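Side-chain contacts in thioesterase (Streptomyces sp. WAC02707, PDB 6VAP), which probably hydrolyses unwanted acyl groups from stalled carrier proteins of the borrelidin polyketide assembly line, as type II thioesterases do: residues Gly244-Ala247 / Glu248-Thr252; His41-Ala44 / Ala45-Pro49; Met169-Pro172 / Ala173-Gly176. One frame throughout, in Å; residues are numbered along the deposited sequence.

Contact 1 of 3, residues Gly244-Ala247 / Glu248-Thr252; sequences GIIA and EHLRT
The imidazole of His249 turns one edge back along the helix to Ile245, whose carbonyl oxygen lies in the plane of the ring, with CD2 3.4 Å from Ile245 O. The same oxygen accepts the backbone N-H of His249. Next to CD2 in the ring, NE2 hydrogen-bonds to His197 ND1, which probably fixes how the ring is turned. The second flat group, the guanidinium of Arg251, carries Glu248 O over the centre of one face, 3.0 Å above its plane; Arg251 NH1 also makes a salt bridge of 3.2 Å to Glu248 OE2, but this arginine is poorly ordered.

The backbone closes here in a Schellman motif at the end of helix 239-250. Arg251 takes positive phi (63°), and Thr252 N turns back to bond Ala247 O at 2.9 Å, nearly straight at 167°. Thr252 OG1 adds a weak, long bond of 3.5 Å to Ala247 O. On the buried side Ile246 and Leu250 lie alongside each other, pointing the same way, with Ile246 CG2 4.1 Å from Leu250 CD1. Ile246 brings this branch beside the leucine because CG2 stands anti to the backbone N. Ile246 rests on Phe95 and Leu250 on Ala93, both of strand 92-97.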
loop_
_atom_site.group_PDB
_atom_site.type_symbol
_atom_site.label_atom_id
_atom_site.label_comp_id
_atom_site.label_asym_id
_atom_site.label_seq_id
_atom_site.Cartn_x
_atom_site.Cartn_y
_atom_site.Cartn_z
ATOM N N GLY A 244 6.493 14.985 -2.313
ATOM C CA GLY A 244 6.434 16.130 -1.421
ATOM C C GLY A 244 5.375 16.004 -0.337
ATOM O O GLY A 244 5.554 16.498 0.774
ATOM N N ILE A 245 4.251 15.359 -0.641
ATOM C CA ILE A 245 3.235 15.112 0.380
ATOM C C ILE A 245 3.756 14.106 1.403
ATOM O O ILE A 245 3.617 14.291 2.621
ATOM C CB ILE A 245 1.939 14.627 -0.294
ATOM C CG1 ILE A 245 1.177 15.832 -0.878
ATOM C CG2 ILE A 245 1.060 13.903 0.686
ATOM C CD1 ILE A 245 0.126 15.456 -1.910
ATOM N N ILE A 246 4.359 13.017 0.920
ATOM C CA ILE A 246 4.946 12.048 1.832
ATOM C C ILE A 246 5.976 12.735 2.712
ATOM O O ILE A 246 5.954 12.580 3.931
ATOM C CB ILE A 246 5.554 10.874 1.048
ATOM C CG1 ILE A 246 4.446 9.984 0.478
ATOM C CG2 ILE A 246 6.497 10.088 1.921
ATOM C CD1 ILE A 246 4.960 9.036 -0.611
ATOM N N ALA A 247 6.874 13.523 2.113
ATOM C CA ALA A 247 7.954 14.152 2.863
ATOM C C ALA A 247 7.399 15.105 3.905
ATOM O O ALA A 247 7.927 15.183 5.018
ATOM C CB ALA A 247 8.893 14.875 1.895
ATOM N N GLU A 248 6.340 15.846 3.568
ATOM C CA GLU A 248 5.740 16.745 4.547
ATOM C C GLU A 248 5.267 15.971 5.774
ATOM O O GLU A 248 5.429 16.428 6.914
ATOM C CB GLU A 248 4.575 17.508 3.912
ATOM C CG GLU A 248 3.975 18.596 4.801
ATOM C CD GLU A 248 4.977 19.681 5.157
ATOM O OE1 GLU A 248 5.688 20.159 4.250
ATOM O OE2 GLU A 248 5.055 20.049 6.349
ATOM N N HIS A 249 4.687 14.786 5.571
ATOM C CA HIS A 249 4.186 14.022 6.716
ATOM C C HIS A 249 5.311 13.516 7.613
ATOM O O HIS A 249 5.141 13.425 8.837
ATOM C CB HIS A 249 3.341 12.850 6.229
ATOM C CG HIS A 249 1.901 13.200 6.013
ATOM N ND1 HIS A 249 0.953 13.090 7.009
ATOM C CD2 HIS A 249 1.252 13.686 4.925
ATOM C CE1 HIS A 249 -0.223 13.469 6.535
ATOM N NE2 HIS A 249 -0.068 13.840 5.276
ATOM N N LEU A 250 6.464 13.202 7.030
ATOM C CA LEU A 250 7.594 12.688 7.784
ATOM C C LEU A 250 8.616 13.758 8.134
ATOM O O LEU A 250 9.684 13.425 8.650
ATOM C CB LEU A 250 8.271 11.559 7.010
ATOM C CG LEU A 250 7.385 10.346 6.753
ATOM C CD1 LEU A 250 7.989 9.447 5.707
ATOM C CD2 LEU A 250 7.138 9.590 8.037
ATOM N N ARG A 251 8.301 15.030 7.904
ATOM C CA ARG A 251 9.152 16.145 8.332
ATOM C C ARG A 251 10.512 16.103 7.627
ATOM O O ARG A 251 11.570 16.262 8.243
ATOM C CB ARG A 251 9.329 16.165 9.856
ATOM C CG ARG A 251 8.041 15.951 10.644
ATOM C CD ARG A 251 7.107 17.145 10.529
ATOM N NE ARG A 251 5.707 16.739 10.413
ATOM C CZ ARG A 251 4.770 17.416 9.755
ATOM N NH1 ARG A 251 5.066 18.555 9.140
ATOM N NH2 ARG A 251 3.527 16.953 9.711
ATOM N N THR A 252 10.476 15.904 6.310
ATOM C CA THR A 252 11.682 15.827 5.498
ATOM C C THR A 252 11.451 16.574 4.186
ATOM O O THR A 252 10.384 17.150 3.941
ATOM C CB THR A 252 12.071 14.371 5.203
ATOM O OG1 THR A 252 11.049 13.753 4.402
ATOM C CG2 THR A 252 12.248 13.584 6.489
#

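Contact 2 of 3, residues His41-Ala44 / Ala45-Pro49; sequences HPVA and AALAP
His41 O takes the N-H of Ala45 at 2.9 Å, and the bonds from Ala46 N to Pro42 O, Leu47 N to Val43 O (2.9 Å) and Ala48 N to Ala44 O carry the i to i+4 pattern to the end of helix 41-47.

Side chain to side chain, the contact is one valine on one leucine. They lie alongside each other and point the same way, with Val43 CG1 3.8 Å from Leu47 CD1. Val43 reaches forward because CG1 stands anti to the backbone N (chi1 177°), which carries that methyl along the helix to the leucine; CG2 lies beside the backbone N instead. Leu47 CG also rests 3.5 Å from Val43 O, so the isobutyl group packs against the backbone of the previous turn as well as its side chain. The alanines touch carbonyl oxygens: Ala46 CB lies 3.3 Å from Pro42 O, and Ala48 CB 3.2 Å from Ala44 O.

This short helix is the crossover of the beta-alpha-beta unit between strands 26-30 and 52-56, part of the alpha/beta-hydrolase fold. Val43 and Leu47 both touch Leu27 and Val53 on those strands, while the ring of His41 stacks on Tyr17. Side chain meets side chain only through apolar carbon between these turns, and the hydrogen bonds joining them are all made by the backbone, which leaves the packed face greasy.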
loop_
_atom_site.group_PDB
_atom_site.type_symbol
_atom_site.label_atom_id
_atom_site.label_comp_id
_atom_site.label_asym_id
_atom_site.label_seq_id
_atom_site.Cartn_x
_atom_site.Cartn_y
_atom_site.Cartn_z
ATOM N N HIS A 41 11.025 1.927 -5.976
ATOM C CA HIS A 41 12.399 2.413 -6.082
ATOM C C HIS A 41 12.479 3.927 -6.257
ATOM O O HIS A 41 13.313 4.563 -5.588
ATOM C CB HIS A 41 13.115 1.705 -7.238
ATOM C CG HIS A 41 14.543 1.370 -6.949
ATOM N ND1 HIS A 41 15.066 0.106 -7.132
ATOM C CD2 HIS A 41 15.560 2.143 -6.502
ATOM C CE1 HIS A 41 16.348 0.119 -6.810
ATOM N NE2 HIS A 41 16.673 1.343 -6.430
ATOM N N PRO A 42 11.644 4.569 -7.062
ATOM C CA PRO A 42 11.680 6.043 -7.113
ATOM C C PRO A 42 11.436 6.725 -5.772
ATOM O O PRO A 42 12.049 7.763 -5.479
ATOM C CB PRO A 42 10.579 6.380 -8.118
ATOM C CG PRO A 42 10.380 5.148 -8.937
ATOM C CD PRO A 42 10.623 3.999 -7.950
ATOM N N VAL A 43 10.566 6.172 -4.931
ATOM C CA VAL A 43 10.353 6.759 -3.606
ATOM C C VAL A 43 11.634 6.648 -2.766
ATOM O O VAL A 43 12.120 7.614 -2.158
ATOM C CB VAL A 43 9.154 6.081 -2.913
ATOM C CG1 VAL A 43 8.986 6.634 -1.505
ATOM C CG2 VAL A 43 7.916 6.268 -3.728
ATOM N N ALA A 44 12.203 5.452 -2.725
ATOM C CA ALA A 44 13.454 5.262 -2.005
ATOM C C ALA A 44 14.492 6.267 -2.477
ATOM O O ALA A 44 15.078 6.992 -1.660
ATOM C CB ALA A 44 13.952 3.828 -2.197
ATOM N N ALA A 45 14.663 6.377 -3.807
ATOM C CA ALA A 45 15.703 7.238 -4.369
ATOM C C ALA A 45 15.459 8.704 -4.023
ATOM O O ALA A 45 16.407 9.468 -3.830
ATOM C CB ALA A 45 15.759 7.062 -5.894
ATOM N N ALA A 46 14.198 9.125 -3.957
ATOM C CA ALA A 46 13.871 10.533 -3.755
ATOM C C ALA A 46 13.831 10.948 -2.294
ATOM O O ALA A 46 14.028 12.129 -1.996
ATOM C CB ALA A 46 12.512 10.849 -4.383
ATOM N N LEU A 47 13.575 10.020 -1.374
ATOM C CA LEU A 47 13.448 10.360 0.040
ATOM C C LEU A 47 14.666 9.970 0.875
ATOM O O LEU A 47 14.929 10.600 1.908
ATOM C CB LEU A 47 12.203 9.693 0.640
ATOM C CG LEU A 47 10.874 10.060 0.001
ATOM C CD1 LEU A 47 9.733 9.538 0.827
ATOM C CD2 LEU A 47 10.724 11.589 -0.225
ATOM N N ALA A 48 15.410 8.949 0.465
ATOM C CA ALA A 48 16.591 8.557 1.215
ATOM C C ALA A 48 17.700 9.565 0.950
ATOM O O ALA A 48 17.689 10.224 -0.086
ATOM C CB ALA A 48 17.052 7.163 0.811
ATOM N N PRO A 49 18.664 9.725 1.880
ATOM C CA PRO A 49 18.774 9.002 3.154
ATOM C C PRO A 49 17.959 9.632 4.269
ATOM O O PRO A 49 17.996 9.146 5.402
ATOM C CB PRO A 49 20.272 9.081 3.471
ATOM C CG PRO A 49 20.698 10.404 2.866
ATOM C CD PRO A 49 19.800 10.647 1.668
#

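Contact 3 of 3, residues Met169-Pro172 / Ala173-Gly176; sequences MALP and AIRG
Ala173 touches Ala170 one turn back: its CB lies 3.5 Å from Ala170 O, and its N gives that oxygen only a weak bond. The usual i to i+4 partner of this N-H would be Met169 O, but here a water sits between them, donating to Met169 O at 2.6 Å and accepting from Ala173 N at 3.3 Å. Pro172, whose ring nitrogen has no hydrogen to give, kinks the helix just before, and this probably opens the gap that the water fills.

Ile174 restores the direct pairing with a bond of 3.0 Å from its N to Ala170 O. CG1 stands beside the backbone N (chi1 -60°), which lays it against the previous turn, 3.3 Å from Ala170 O. The methyl beyond it, CD1, reaches Ala170 CB at 4.2 Å and lies more loosely against Leu171 CD1.

Arg175 N donates to Leu171 O over 2.7 Å, almost straight at 174°. Its side chain starts anti to the backbone N and bends at chi3 (-64°); NH1 at its end is held by the backbone oxygens of His139 and Leu141, while NH2 makes a long, weak ion pair with Asp143.

Gly176 completes the run, its N bonded to Pro172 O at 3.0 Å.

Residues 169-176 lie toward the N-terminal end of helix 167-182, which with helix 143-149 falls between strands 120-124 and 196-201, where alpha/beta-hydrolase thioesterases usually carry their lid, and probably belongs to it. Leu171 packs on Leu146 and Val147 of helix 143-149 and, with Ile174, on Leu150 just after it; Arg175 also touches Leu146.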
loop_
_atom_site.group_PDB
_atom_site.type_symbol
_atom_site.label_atom_id
_atom_site.label_comp_id
_atom_site.label_asym_id
_atom_site.label_seq_id
_atom_site.Cartn_x
_atom_site.Cartn_y
_atom_site.Cartn_z
ATOM N N MET A 169 3.854 -16.848 -16.111
ATOM C CA MET A 169 4.648 -16.985 -14.895
ATOM C C MET A 169 4.159 -16.042 -13.804
ATOM O O MET A 169 4.195 -16.390 -12.619
ATOM C CB MET A 169 6.121 -16.709 -15.200
ATOM C CG MET A 169 7.023 -17.923 -15.072
ATOM S SD MET A 169 8.764 -17.460 -15.212
ATOM C CE MET A 169 8.846 -16.889 -16.888
ATOM N N ALA A 170 3.688 -14.854 -14.179
ATOM C CA ALA A 170 3.245 -13.853 -13.216
ATOM C C ALA A 170 1.748 -13.916 -12.947
ATOM O O ALA A 170 1.288 -13.369 -11.934
ATOM C CB ALA A 170 3.609 -12.457 -13.722
ATOM N N LEU A 171 0.978 -14.577 -13.813
ATOM C CA LEU A 171 -0.473 -14.549 -13.662
ATOM C C LEU A 171 -0.936 -15.114 -12.330
ATOM O O LEU A 171 -1.809 -14.501 -11.694
ATOM C CB LEU A 171 -1.124 -15.295 -14.826
ATOM C CG LEU A 171 -2.396 -14.652 -15.385
ATOM C CD1 LEU A 171 -2.133 -13.255 -15.924
ATOM C CD2 LEU A 171 -2.995 -15.538 -16.471
ATOM N N PRO A 172 -0.421 -16.250 -11.860
ATOM C CA PRO A 172 -0.869 -16.749 -10.549
ATOM C C PRO A 172 -0.729 -15.723 -9.446
ATOM O O PRO A 172 -1.595 -15.646 -8.566
ATOM C CB PRO A 172 0.029 -17.977 -10.313
ATOM C CG PRO A 172 0.425 -18.428 -11.683
ATOM C CD PRO A 172 0.511 -17.180 -12.527
ATOM N N ALA A 173 0.345 -14.930 -9.467
ATOM C CA ALA A 173 0.522 -13.897 -8.452
ATOM C C ALA A 173 -0.446 -12.736 -8.661
ATOM O O ALA A 173 -0.991 -12.194 -7.687
ATOM C CB ALA A 173 1.963 -13.392 -8.463
ATOM N N ILE A 174 -0.689 -12.350 -9.917
ATOM C CA ILE A 174 -1.652 -11.284 -10.186
ATOM C C ILE A 174 -3.057 -11.717 -9.781
ATOM O O ILE A 174 -3.792 -10.970 -9.135
ATOM C CB ILE A 174 -1.595 -10.883 -11.668
ATOM C CG1 ILE A 174 -0.169 -10.386 -12.031
ATOM C CG2 ILE A 174 -2.646 -9.829 -11.986
ATOM C CD1 ILE A 174 0.058 -10.241 -13.507
ATOM N N ARG A 175 -3.441 -12.942 -10.124
ATOM C CA ARG A 175 -4.765 -13.432 -9.762
ATOM C C ARG A 175 -4.925 -13.458 -8.253
ATOM O O ARG A 175 -5.919 -12.962 -7.729
ATOM C CB ARG A 175 -4.997 -14.820 -10.367
ATOM C CG ARG A 175 -6.407 -15.371 -10.145
ATOM C CD ARG A 175 -6.517 -16.808 -10.619
ATOM N NE ARG A 175 -6.304 -16.942 -12.065
ATOM C CZ ARG A 175 -7.213 -16.643 -12.995
ATOM N NH1 ARG A 175 -8.410 -16.175 -12.645
ATOM N NH2 ARG A 175 -6.925 -16.816 -14.284
ATOM N N GLY A 176 -3.952 -14.033 -7.537
ATOM C CA GLY A 176 -3.992 -14.022 -6.080
ATOM C C GLY A 176 -4.095 -12.627 -5.487
ATOM O O GLY A 176 -4.821 -12.414 -4.517
HETATM O O HOH W 1 3.412 -15.660 -10.293
#

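From the N terminus the chain comes first to contact 2, on the helix between strands 26-30 and 52-56, then to contact 3 on helix 167-182, and last to contact 1 at the end of helix 239-250. Each joins consecutive turns and closes no long loop; the three follow in series, none nesting in or crossing another. Contacts 1 and 2 come together in space, Ile246 CG2 lying 3.5 Å from Leu47 CD1, so the last helix packs against the early crossover helix beside the central sheet. Contact 3 stands apart, its centre about 33 Å from that of contact 1, across the chain's centre, where helix 167-182 packs with helix 143-149.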